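Local structure of sarcosine oxidase (Pyrococcus horikoshii, 1Y56) at residues B[18-23]-B[342-347]; B[36-41]-B[147-152]. The protein probably oxidises L-proline as the FAD-binding beta subunit of a dehydrogenase complex that also carries flavin mononucleotide. One frame throughout, in Å; residues are numbered along the deposited sequence.

How the contacts relate
From the N terminus, the chain runs through strand 8-11 into helix 15-26, then strand 31-34 and the loop that holds 36-41. Contact 2 closes the shorter loop, where helix 148-161 comes back against 36-41 after about a hundred residues. Contact 1 closes the longer one. It brings helix 337-354, near the end of the chain, onto helix 15-26. Contact 2 is therefore nested inside contact 1. The two touch through Val18, whose CG1 lies 3.7 Å from CG2 of Ile39. CG2 of Val18 packs on the backbone O of Thr152. Together they tie a helix near each end of the chain and the 148-161 helix round the FAD-binding core.

Contact 1. Residues B[18-23]-B[342-347]; sequences VTIAHE and PAVGEM
Thr19, Ile20 and Glu23 of one helix close round the bare backbone of Gly345 in another. The first helix, 15-26, follows the opening strand of the Rossmann-type FAD-binding fold and carries part of what looks like its GxGxxG pattern. The second is helix 337-354 near the end of the chain. Their axes come within 7.8 Å and cross at -47°. The CA atoms of Ile20 and Gly345 are 3.9 Å apart. Gly345 has no side chain, and its CA lies directly against the backbone O of Thr19 and CG1 of Ile20.

Thr19 points toward the second helix, and its two branches touch successive parts of the same face. OG1 is anti to the backbone N (chi1 -152°) and sits 3.6 Å from CA of Pro342. CG2 turns the other way, to CA of Gly345. Ile20 lies alongside, with CG1 at 3.8 Å from the Gly345 CA.

Glu23 lies over the C-terminal side of Gly345, against its carbonyl group and the next peptide. Its chain bends at chi2 (-67°), and CG rests 3.6 Å from the backbone N of Glu346. The carboxylate then runs back toward Pro342. Glu23 and Glu346 are both buried, but each has a cation of its own: Arg27 pairs with Glu23 and Arg66 with Glu346. These arginines probably offset the repulsion between two carboxylates whose nearest oxygens, OE2 of Glu23 and OE1 of Glu346, are 4.7 Å apart. The apolar contact is looser: CD1 of Ile20 is 4.5 Å from CG2 of Val344.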
ATOM      1  N   VAL B  18     -41.154 -27.536  -0.908  1.00 32.29           N
ATOM      2  CA  VAL B  18     -41.501 -27.969  -2.276  1.00 32.71           C
ATOM      3  C   VAL B  18     -42.602 -29.027  -2.259  1.00 33.19           C
ATOM      4  O   VAL B  18     -43.437 -29.085  -3.171  1.00 33.39           O
ATOM      5  CB  VAL B  18     -40.275 -28.424  -3.151  1.00 32.38           C
ATOM      6  CG1 VAL B  18     -39.032 -27.692  -2.748  1.00 31.96           C
ATOM      7  CG2 VAL B  18     -40.040 -29.917  -3.084  1.00 32.05           C
ATOM      8  N   THR B  19     -42.613 -29.831  -1.201  1.00 33.30           N
ATOM      9  CA  THR B  19     -43.563 -30.911  -1.072  1.00 33.53           C
ATOM     10  C   THR B  19     -44.964 -30.348  -0.845  1.00 33.64           C
ATOM     11  O   THR B  19     -45.944 -30.912  -1.307  1.00 33.76           O
ATOM     12  CB  THR B  19     -43.124 -31.887   0.036  1.00 33.54           C
ATOM     13  OG1 THR B  19     -43.626 -33.192  -0.245  1.00 34.58           O
ATOM     14  CG2 THR B  19     -43.589 -31.435   1.419  1.00 33.87           C
ATOM     15  N   ILE B  20     -45.031 -29.220  -0.142  1.00 34.04           N
ATOM     16  CA  ILE B  20     -46.270 -28.483   0.089  1.00 34.32           C
ATOM     17  C   ILE B  20     -46.757 -27.844  -1.213  1.00 34.54           C
ATOM     18  O   ILE B  20     -47.907 -28.010  -1.607  1.00 34.18           O
ATOM     19  CB  ILE B  20     -46.080 -27.393   1.188  1.00 34.35           C
ATOM     20  CG1 ILE B  20     -45.946 -28.043   2.575  1.00 34.85           C
ATOM     21  CG2 ILE B  20     -47.222 -26.376   1.165  1.00 33.81           C
ATOM     22  CD1 ILE B  20     -45.446 -27.103   3.685  1.00 34.33           C
ATOM     23  N   ALA B  21     -45.870 -27.110  -1.875  1.00 35.09           N
ATOM     24  CA  ALA B  21     -46.184 -26.528  -3.170  1.00 35.76           C
ATOM     25  C   ALA B  21     -46.734 -27.617  -4.064  1.00 36.24           C
ATOM     26  O   ALA B  21     -47.785 -27.452  -4.674  1.00 36.27           O
ATOM     27  CB  ALA B  21     -44.953 -25.926  -3.788  1.00 35.66           C
ATOM     28  N   HIS B  22     -46.023 -28.742  -4.095  1.00 36.94           N
ATOM     29  CA  HIS B  22     -46.371 -29.877  -4.939  1.00 37.74           C
ATOM     30  C   HIS B  22     -47.820 -30.341  -4.769  1.00 38.09           C
ATOM     31  O   HIS B  22     -48.521 -30.550  -5.755  1.00 38.17           O
ATOM     32  CB  HIS B  22     -45.401 -31.035  -4.712  1.00 37.87           C
ATOM     33  CG  HIS B  22     -45.915 -32.347  -5.201  1.00 38.49           C
ATOM     34  ND1 HIS B  22     -46.114 -32.612  -6.538  1.00 38.58           N
ATOM     35  CD2 HIS B  22     -46.294 -33.461  -4.533  1.00 39.44           C
ATOM     36  CE1 HIS B  22     -46.585 -33.838  -6.674  1.00 39.07           C
ATOM     37  NE2 HIS B  22     -46.706 -34.374  -5.474  1.00 39.94           N
ATOM     38  N   GLU B  23     -48.266 -30.494  -3.526  1.00 38.65           N
ATOM     39  CA  GLU B  23     -49.655 -30.862  -3.268  1.00 39.35           C
ATOM     40  C   GLU B  23     -50.632 -29.774  -3.706  1.00 39.30           C
ATOM     41  O   GLU B  23     -51.644 -30.065  -4.326  1.00 39.52           O
ATOM     42  CB  GLU B  23     -49.889 -31.212  -1.798  1.00 39.45           C
ATOM     43  CG  GLU B  23     -49.262 -32.513  -1.339  1.00 41.58           C
ATOM     44  CD  GLU B  23     -49.878 -33.771  -1.960  1.00 44.28           C
ATOM     45  OE1 GLU B  23     -50.785 -33.674  -2.823  1.00 43.86           O
ATOM     46  OE2 GLU B  23     -49.431 -34.876  -1.570  1.00 46.34           O
ATOM     47  N   PRO B 342     -43.836 -35.501   2.723  1.00 28.90           N
ATOM     48  CA  PRO B 342     -44.964 -35.850   1.864  1.00 29.11           C
ATOM     49  C   PRO B 342     -46.297 -35.743   2.580  1.00 29.54           C
ATOM     50  O   PRO B 342     -47.265 -35.225   2.010  1.00 29.83           O
ATOM     51  CB  PRO B 342     -44.687 -37.309   1.532  1.00 29.13           C
ATOM     52  CG  PRO B 342     -43.242 -37.388   1.532  1.00 28.88           C
ATOM     53  CD  PRO B 342     -42.834 -36.581   2.711  1.00 28.84           C
ATOM     54  N   ALA B 343     -46.344 -36.223   3.819  1.00 29.78           N
ATOM     55  CA  ALA B 343     -47.548 -36.113   4.620  1.00 30.32           C
ATOM     56  C   ALA B 343     -47.862 -34.682   5.051  1.00 30.84           C
ATOM     57  O   ALA B 343     -49.024 -34.270   4.983  1.00 31.04           O
ATOM     58  CB  ALA B 343     -47.495 -37.042   5.810  1.00 30.45           C
ATOM     59  N   VAL B 344     -46.863 -33.907   5.482  1.00 31.33           N
ATOM     60  CA  VAL B 344     -47.182 -32.530   5.891  1.00 32.01           C
ATOM     61  C   VAL B 344     -47.630 -31.699   4.685  1.00 32.93           C
ATOM     62  O   VAL B 344     -48.438 -30.768   4.826  1.00 33.11           O
ATOM     63  CB  VAL B 344     -46.080 -31.800   6.723  1.00 31.56           C
ATOM     64  CG1 VAL B 344     -45.320 -32.771   7.596  1.00 31.46           C
ATOM     65  CG2 VAL B 344     -45.144 -30.999   5.846  1.00 31.70           C
ATOM     66  N   GLY B 345     -47.115 -32.052   3.504  1.00 33.65           N
ATOM     67  CA  GLY B 345     -47.545 -31.425   2.263  1.00 34.70           C
ATOM     68  C   GLY B 345     -49.045 -31.601   2.158  1.00 35.66           C
ATOM     69  O   GLY B 345     -49.797 -30.619   2.074  1.00 35.76           O
ATOM     70  N   GLU B 346     -49.474 -32.860   2.207  1.00 36.32           N
ATOM     71  CA  GLU B 346     -50.889 -33.212   2.210  1.00 37.19           C
ATOM     72  C   GLU B 346     -51.690 -32.445   3.277  1.00 37.34           C
ATOM     73  O   GLU B 346     -52.704 -31.834   2.952  1.00 37.86           O
ATOM     74  CB  GLU B 346     -51.049 -34.721   2.396  1.00 37.42           C
ATOM     75  CG  GLU B 346     -52.390 -35.287   1.957  1.00 38.67           C
ATOM     76  CD  GLU B 346     -52.440 -36.806   2.089  1.00 40.58           C
ATOM     77  OE1 GLU B 346     -52.297 -37.490   1.039  1.00 41.16           O
ATOM     78  OE2 GLU B 346     -52.603 -37.308   3.236  1.00 39.89           O
ATOM     79  N   MET B 347     -51.233 -32.464   4.529  1.00 37.25           N
ATOM     80  CA  MET B 347     -51.919 -31.751   5.615  1.00 37.22           C
ATOM     81  C   MET B 347     -52.079 -30.248   5.363  1.00 37.09           C
ATOM     82  O   MET B 347     -53.181 -29.719   5.474  1.00 37.23           O
ATOM     83  CB  MET B 347     -51.177 -31.941   6.935  1.00 37.31           C
ATOM     84  CG  MET B 347     -51.448 -33.237   7.642  1.00 37.31           C
ATOM     85  SD  MET B 347     -50.195 -33.480   8.910  1.00 37.45           S
ATOM     86  CE  MET B 347     -51.138 -34.362  10.127  1.00 38.20           C
TER

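Contact 2. Residues B[36-41]-B[147-152]; sequences KRFIGS and DPFEAT. With FAD (flavin-adenine dinucleotide), chain I.
Phe149 meets the 38-41 turn with one side of its ring. Its CE2 lies 3.5 Å from the backbone O of Ile39, which sits at the ring edge near its plane. The same CE2 comes to the edge of the Phe38 ring, 4.1 Å from CE1, and the two side chains cross at about a right angle. Phe45 packs edge-to-face with both rings. Further along, methyl meets methyl: CG2 of Ile39 is 4.0 Å from CG2 of Thr152. CG2 of Thr152 is anti to its backbone N and faces the turn, while OG1 turns back to its own helix.

Hydrogen bonds shape each side separately. Phe38 to Ser41 form a type II beta turn, closed by Ser41 N on Phe38 O. The turn follows strand 31-34 of the Rossmann-type fold, where the chain passes the adenosine half of FAD. Gly40 also bonds through its backbone to Gly13, in the probable GxGxxG turn.

In the helix, Asp147 is the N-cap. Its OD1 accepts from Glu150 N at 2.7 Å through the anti lone pair. Asp147 also touches the flavin mononucleotide. Pro148 O takes Thr152 N and Thr152 OG1 from opposite faces of its plane. The OG1 bond holds the side-chain torsion that points the Thr152 methyl to the turn.

Contacts with FAD come from the first segment. The aliphatic chain of Lys36 lies along the adenine, with CD 3.6 Å from C5A. Ser41 O is 3.1 Å from the ribose O3B.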
ATOM      1  N   LYS B  36     -34.158 -18.708  -0.869  1.00 31.58           N
ATOM      2  CA  LYS B  36     -33.107 -17.679  -0.958  1.00 31.60           C
ATOM      3  C   LYS B  36     -31.825 -18.172  -1.625  1.00 31.73           C
ATOM      4  O   LYS B  36     -31.022 -17.362  -2.083  1.00 31.84           O
ATOM      5  CB  LYS B  36     -32.811 -17.033   0.403  1.00 31.66           C
ATOM      6  CG  LYS B  36     -32.080 -17.924   1.401  1.00 32.15           C
ATOM      7  CD  LYS B  36     -31.943 -17.242   2.733  1.00 33.46           C
ATOM      8  CE  LYS B  36     -31.371 -18.183   3.782  1.00 34.77           C
ATOM      9  NZ  LYS B  36     -29.882 -18.188   3.790  1.00 36.33           N
ATOM     10  N   ARG B  37     -31.629 -19.490  -1.661  1.00 31.61           N
ATOM     11  CA  ARG B  37     -30.498 -20.084  -2.378  1.00 31.67           C
ATOM     12  C   ARG B  37     -31.000 -20.982  -3.518  1.00 31.13           C
ATOM     13  O   ARG B  37     -31.669 -20.486  -4.416  1.00 31.31           O
ATOM     14  CB  ARG B  37     -29.508 -20.768  -1.416  1.00 32.00           C
ATOM     15  CG  ARG B  37     -28.374 -19.815  -0.985  1.00 34.29           C
ATOM     16  CD  ARG B  37     -27.706 -20.132   0.371  1.00 37.68           C
ATOM     17  NE  ARG B  37     -27.172 -21.499   0.500  1.00 41.16           N
ATOM     18  CZ  ARG B  37     -26.270 -22.075  -0.311  1.00 41.86           C
ATOM     19  NH1 ARG B  37     -25.862 -23.323  -0.069  1.00 40.37           N
ATOM     20  NH2 ARG B  37     -25.782 -21.424  -1.372  1.00 42.47           N
ATOM     21  N   PHE B  38     -30.702 -22.279  -3.506  1.00 30.46           N
ATOM     22  CA  PHE B  38     -31.284 -23.193  -4.508  1.00 29.20           C
ATOM     23  C   PHE B  38     -32.261 -24.172  -3.865  1.00 29.18           C
ATOM     24  O   PHE B  38     -32.177 -24.429  -2.654  1.00 29.26           O
ATOM     25  CB  PHE B  38     -30.205 -23.924  -5.318  1.00 28.62           C
ATOM     26  CG  PHE B  38     -29.251 -24.739  -4.492  1.00 27.07           C
ATOM     27  CD1 PHE B  38     -29.500 -26.080  -4.237  1.00 25.97           C
ATOM     28  CD2 PHE B  38     -28.083 -24.178  -3.996  1.00 26.60           C
ATOM     29  CE1 PHE B  38     -28.610 -26.845  -3.492  1.00 24.55           C
ATOM     30  CE2 PHE B  38     -27.190 -24.937  -3.234  1.00 25.09           C
ATOM     31  CZ  PHE B  38     -27.458 -26.271  -2.992  1.00 24.35           C
ATOM     32  N   ILE B  39     -33.192 -24.699  -4.664  1.00 28.56           N
ATOM     33  CA  ILE B  39     -34.120 -25.721  -4.187  1.00 28.11           C
ATOM     34  C   ILE B  39     -33.315 -26.853  -3.530  1.00 28.33           C
ATOM     35  O   ILE B  39     -32.437 -27.455  -4.160  1.00 27.92           O
ATOM     36  CB  ILE B  39     -35.012 -26.306  -5.335  1.00 27.96           C
ATOM     37  CG1 ILE B  39     -35.747 -25.208  -6.120  1.00 27.73           C
ATOM     38  CG2 ILE B  39     -35.978 -27.358  -4.804  1.00 26.71           C
ATOM     39  CD1 ILE B  39     -36.733 -24.355  -5.319  1.00 28.15           C
ATOM     40  N   GLY B  40     -33.590 -27.099  -2.251  1.00 28.44           N
ATOM     41  CA  GLY B  40     -32.973 -28.205  -1.533  1.00 28.66           C
ATOM     42  C   GLY B  40     -31.628 -27.950  -0.880  1.00 28.82           C
ATOM     43  O   GLY B  40     -31.037 -28.878  -0.339  1.00 28.79           O
ATOM     44  N   SER B  41     -31.126 -26.716  -0.941  1.00 29.05           N
ATOM     45  CA  SER B  41     -30.011 -26.306  -0.070  1.00 29.53           C
ATOM     46  C   SER B  41     -30.555 -26.257   1.350  1.00 29.98           C
ATOM     47  O   SER B  41     -31.757 -26.441   1.564  1.00 30.77           O
ATOM     48  CB  SER B  41     -29.463 -24.937  -0.462  1.00 29.53           C
ATOM     49  OG  SER B  41     -30.488 -24.062  -0.898  1.00 29.22           O
ATOM     50  N   ASP B 147     -32.722 -40.617  -1.005  1.00 33.74           N
ATOM     51  CA  ASP B 147     -31.816 -39.467  -1.074  1.00 34.00           C
ATOM     52  C   ASP B 147     -32.599 -38.152  -1.042  1.00 33.81           C
ATOM     53  O   ASP B 147     -33.356 -37.851  -1.977  1.00 33.85           O
ATOM     54  CB  ASP B 147     -30.913 -39.527  -2.307  1.00 34.26           C
ATOM     55  CG  ASP B 147     -29.934 -38.356  -2.374  1.00 36.37           C
ATOM     56  OD1 ASP B 147     -30.218 -37.383  -3.119  1.00 38.14           O
ATOM     57  OD2 ASP B 147     -28.888 -38.400  -1.672  1.00 39.00           O
ATOM     58  N   PRO B 148     -32.419 -37.357   0.039  1.00 33.61           N
ATOM     59  CA  PRO B 148     -33.237 -36.162   0.182  1.00 33.37           C
ATOM     60  C   PRO B 148     -33.091 -35.206  -0.988  1.00 33.31           C
ATOM     61  O   PRO B 148     -34.067 -34.551  -1.353  1.00 33.60           O
ATOM     62  CB  PRO B 148     -32.726 -35.542   1.482  1.00 33.20           C
ATOM     63  CG  PRO B 148     -32.188 -36.690   2.228  1.00 32.93           C
ATOM     64  CD  PRO B 148     -31.506 -37.506   1.184  1.00 33.29           C
ATOM     65  N   PHE B 149     -31.909 -35.142  -1.598  1.00 33.03           N
ATOM     66  CA  PHE B 149     -31.736 -34.229  -2.728  1.00 32.86           C
ATOM     67  C   PHE B 149     -32.428 -34.727  -3.989  1.00 32.69           C
ATOM     68  O   PHE B 149     -33.154 -33.978  -4.651  1.00 32.46           O
ATOM     69  CB  PHE B 149     -30.262 -33.899  -3.015  1.00 32.77           C
ATOM     70  CG  PHE B 149     -30.095 -32.701  -3.908  1.00 32.61           C
ATOM     71  CD1 PHE B 149     -29.486 -32.819  -5.151  1.00 31.98           C
ATOM     72  CD2 PHE B 149     -30.619 -31.457  -3.527  1.00 31.93           C
ATOM     73  CE1 PHE B 149     -29.361 -31.711  -5.984  1.00 31.35           C
ATOM     74  CE2 PHE B 149     -30.498 -30.351  -4.348  1.00 31.10           C
ATOM     75  CZ  PHE B 149     -29.865 -30.476  -5.578  1.00 31.31           C
ATOM     76  N   GLU B 150     -32.198 -35.996  -4.310  1.00 32.63           N
ATOM     77  CA  GLU B 150     -32.883 -36.635  -5.413  1.00 32.63           C
ATOM     78  C   GLU B 150     -34.393 -36.424  -5.305  1.00 32.08           C
ATOM     79  O   GLU B 150     -35.023 -35.955  -6.259  1.00 32.20           O
ATOM     80  CB  GLU B 150     -32.569 -38.126  -5.458  1.00 32.72           C
ATOM     81  CG  GLU B 150     -32.776 -38.703  -6.848  1.00 35.04           C
ATOM     82  CD  GLU B 150     -32.925 -40.226  -6.895  1.00 37.91           C
ATOM     83  OE1 GLU B 150     -32.503 -40.943  -5.946  1.00 39.04           O
ATOM     84  OE2 GLU B 150     -33.472 -40.710  -7.913  1.00 38.73           O
ATOM     85  N   ALA B 151     -34.951 -36.754  -4.139  1.00 31.14           N
ATOM     86  CA  ALA B 151     -36.392 -36.687  -3.905  1.00 30.59           C
ATOM     87  C   ALA B 151     -36.972 -35.270  -3.980  1.00 30.44           C
ATOM     88  O   ALA B 151     -38.085 -35.067  -4.461  1.00 30.49           O
ATOM     89  CB  ALA B 151     -36.732 -37.326  -2.582  1.00 30.27           C
ATOM     90  N   THR B 152     -36.219 -34.289  -3.498  1.00 30.32           N
ATOM     91  CA  THR B 152     -36.680 -32.908  -3.511  1.00 29.90           C
ATOM     92  C   THR B 152     -36.733 -32.382  -4.943  1.00 29.84           C
ATOM     93  O   THR B 152     -37.731 -31.794  -5.347  1.00 29.59           O
ATOM     94  CB  THR B 152     -35.805 -32.011  -2.607  1.00 29.71           C
ATOM     95  OG1 THR B 152     -35.769 -32.564  -1.291  1.00 29.05           O
ATOM     96  CG2 THR B 152     -36.379 -30.619  -2.520  1.00 29.48           C
TER
HETATM   97  PA  FAD I 800     -34.812 -26.777   4.928  1.00 25.01           P
HETATM   98  O1A FAD I 800     -33.749 -26.067   5.712  1.00 25.46           O
HETATM   99  O2A FAD I 800     -34.409 -27.955   4.080  1.00 26.88           O
HETATM  100  O5B FAD I 800     -35.606 -25.692   4.053  1.00 24.28           O
HETATM  101  C5B FAD I 800     -35.772 -24.359   4.507  1.00 23.45           C
HETATM  102  C4B FAD I 800     -35.375 -23.458   3.354  1.00 24.12           C
HETATM  103  O4B FAD I 800     -35.847 -22.139   3.608  1.00 24.34           O
HETATM  104  C3B FAD I 800     -33.863 -23.359   3.167  1.00 24.00           C
HETATM  105  O3B FAD I 800     -33.493 -23.928   1.900  1.00 23.42           O
HETATM  106  C2B FAD I 800     -33.567 -21.870   3.233  1.00 22.97           C
HETATM  107  O2B FAD I 800     -32.738 -21.394   2.186  1.00 22.18           O
HETATM  108  C1B FAD I 800     -34.917 -21.236   3.034  1.00 23.12           C
HETATM  109  N9A FAD I 800     -34.984 -19.887   3.637  1.00 23.71           N
HETATM  110  C8A FAD I 800     -34.581 -19.505   4.864  1.00 22.88           C
HETATM  111  N7A FAD I 800     -34.805 -18.176   4.988  1.00 23.06           N
HETATM  112  C5A FAD I 800     -35.346 -17.739   3.834  1.00 23.59           C
HETATM  113  C6A FAD I 800     -35.791 -16.502   3.380  1.00 24.50           C
HETATM  114  N6A FAD I 800     -35.720 -15.408   4.179  1.00 24.89           N
HETATM  115  N1A FAD I 800     -36.297 -16.399   2.136  1.00 24.91           N
HETATM  116  C2A FAD I 800     -36.381 -17.474   1.322  1.00 24.45           C
HETATM  117  N3A FAD I 800     -35.963 -18.682   1.730  1.00 23.35           N
HETATM  118  C4A FAD I 800     -35.452 -18.828   2.983  1.00 23.62           C
HETATM  119  N1  FAD I 800     -34.750 -35.879   8.643  1.00 24.64           N
HETATM  120  C2  FAD I 800     -35.285 -37.086   8.382  1.00 24.60           C
HETATM  121  O2  FAD I 800     -36.518 -37.172   8.230  1.00 24.58           O
HETATM  122  N3  FAD I 800     -34.538 -38.203   8.280  1.00 24.36           N
HETATM  123  C4  FAD I 800     -33.199 -38.184   8.426  1.00 24.96           C
HETATM  124  O4  FAD I 800     -32.520 -39.234   8.319  1.00 25.23           O
HETATM  125  C4X FAD I 800     -32.569 -36.979   8.710  1.00 25.07           C
HETATM  126  N5  FAD I 800     -31.226 -36.876   8.877  1.00 24.76           N
HETATM  127  C5X FAD I 800     -30.653 -35.672   9.143  1.00 24.58           C
HETATM  128  C6  FAD I 800     -29.264 -35.607   9.305  1.00 23.77           C
HETATM  129  C7  FAD I 800     -28.638 -34.385   9.571  1.00 24.46           C
HETATM  130  C7M FAD I 800     -27.137 -34.332   9.746  1.00 23.39           C
HETATM  131  C8  FAD I 800     -29.420 -33.225   9.678  1.00 25.03           C
HETATM  132  C8M FAD I 800     -28.815 -31.905   9.961  1.00 24.17           C
HETATM  133  C9  FAD I 800     -30.804 -33.286   9.518  1.00 24.87           C
HETATM  134  C9A FAD I 800     -31.434 -34.501   9.245  1.00 24.58           C
HETATM  135  N10 FAD I 800     -32.775 -34.531   9.094  1.00 24.39           N
HETATM  136  C10 FAD I 800     -33.421 -35.761   8.821  1.00 25.16           C
HETATM  137  C1' FAD I 800     -33.556 -33.307   9.234  1.00 23.57           C
HETATM  138  C2' FAD I 800     -34.066 -32.839   7.896  1.00 23.27           C
HETATM  139  O2' FAD I 800     -32.941 -32.402   7.144  1.00 24.50           O
HETATM  140  C3' FAD I 800     -34.982 -31.659   8.126  1.00 22.91           C
HETATM  141  O3' FAD I 800     -36.018 -32.031   9.043  1.00 21.67           O
HETATM  142  C4' FAD I 800     -35.591 -31.219   6.807  1.00 23.31           C
HETATM  143  O4' FAD I 800     -34.573 -30.877   5.850  1.00 23.52           O
HETATM  144  C5' FAD I 800     -36.499 -30.022   7.013  1.00 22.99           C
HETATM  145  O5' FAD I 800     -36.821 -29.569   5.705  1.00 23.09           O
HETATM  146  P   FAD I 800     -37.298 -28.067   5.518  1.00 23.08           P
HETATM  147  O1P FAD I 800     -38.308 -27.786   6.599  1.00 22.91           O
HETATM  148  O2P FAD I 800     -37.637 -27.902   4.064  1.00 23.48           O
HETATM  149  O3P FAD I 800     -35.959 -27.272   5.935  1.00 25.01           O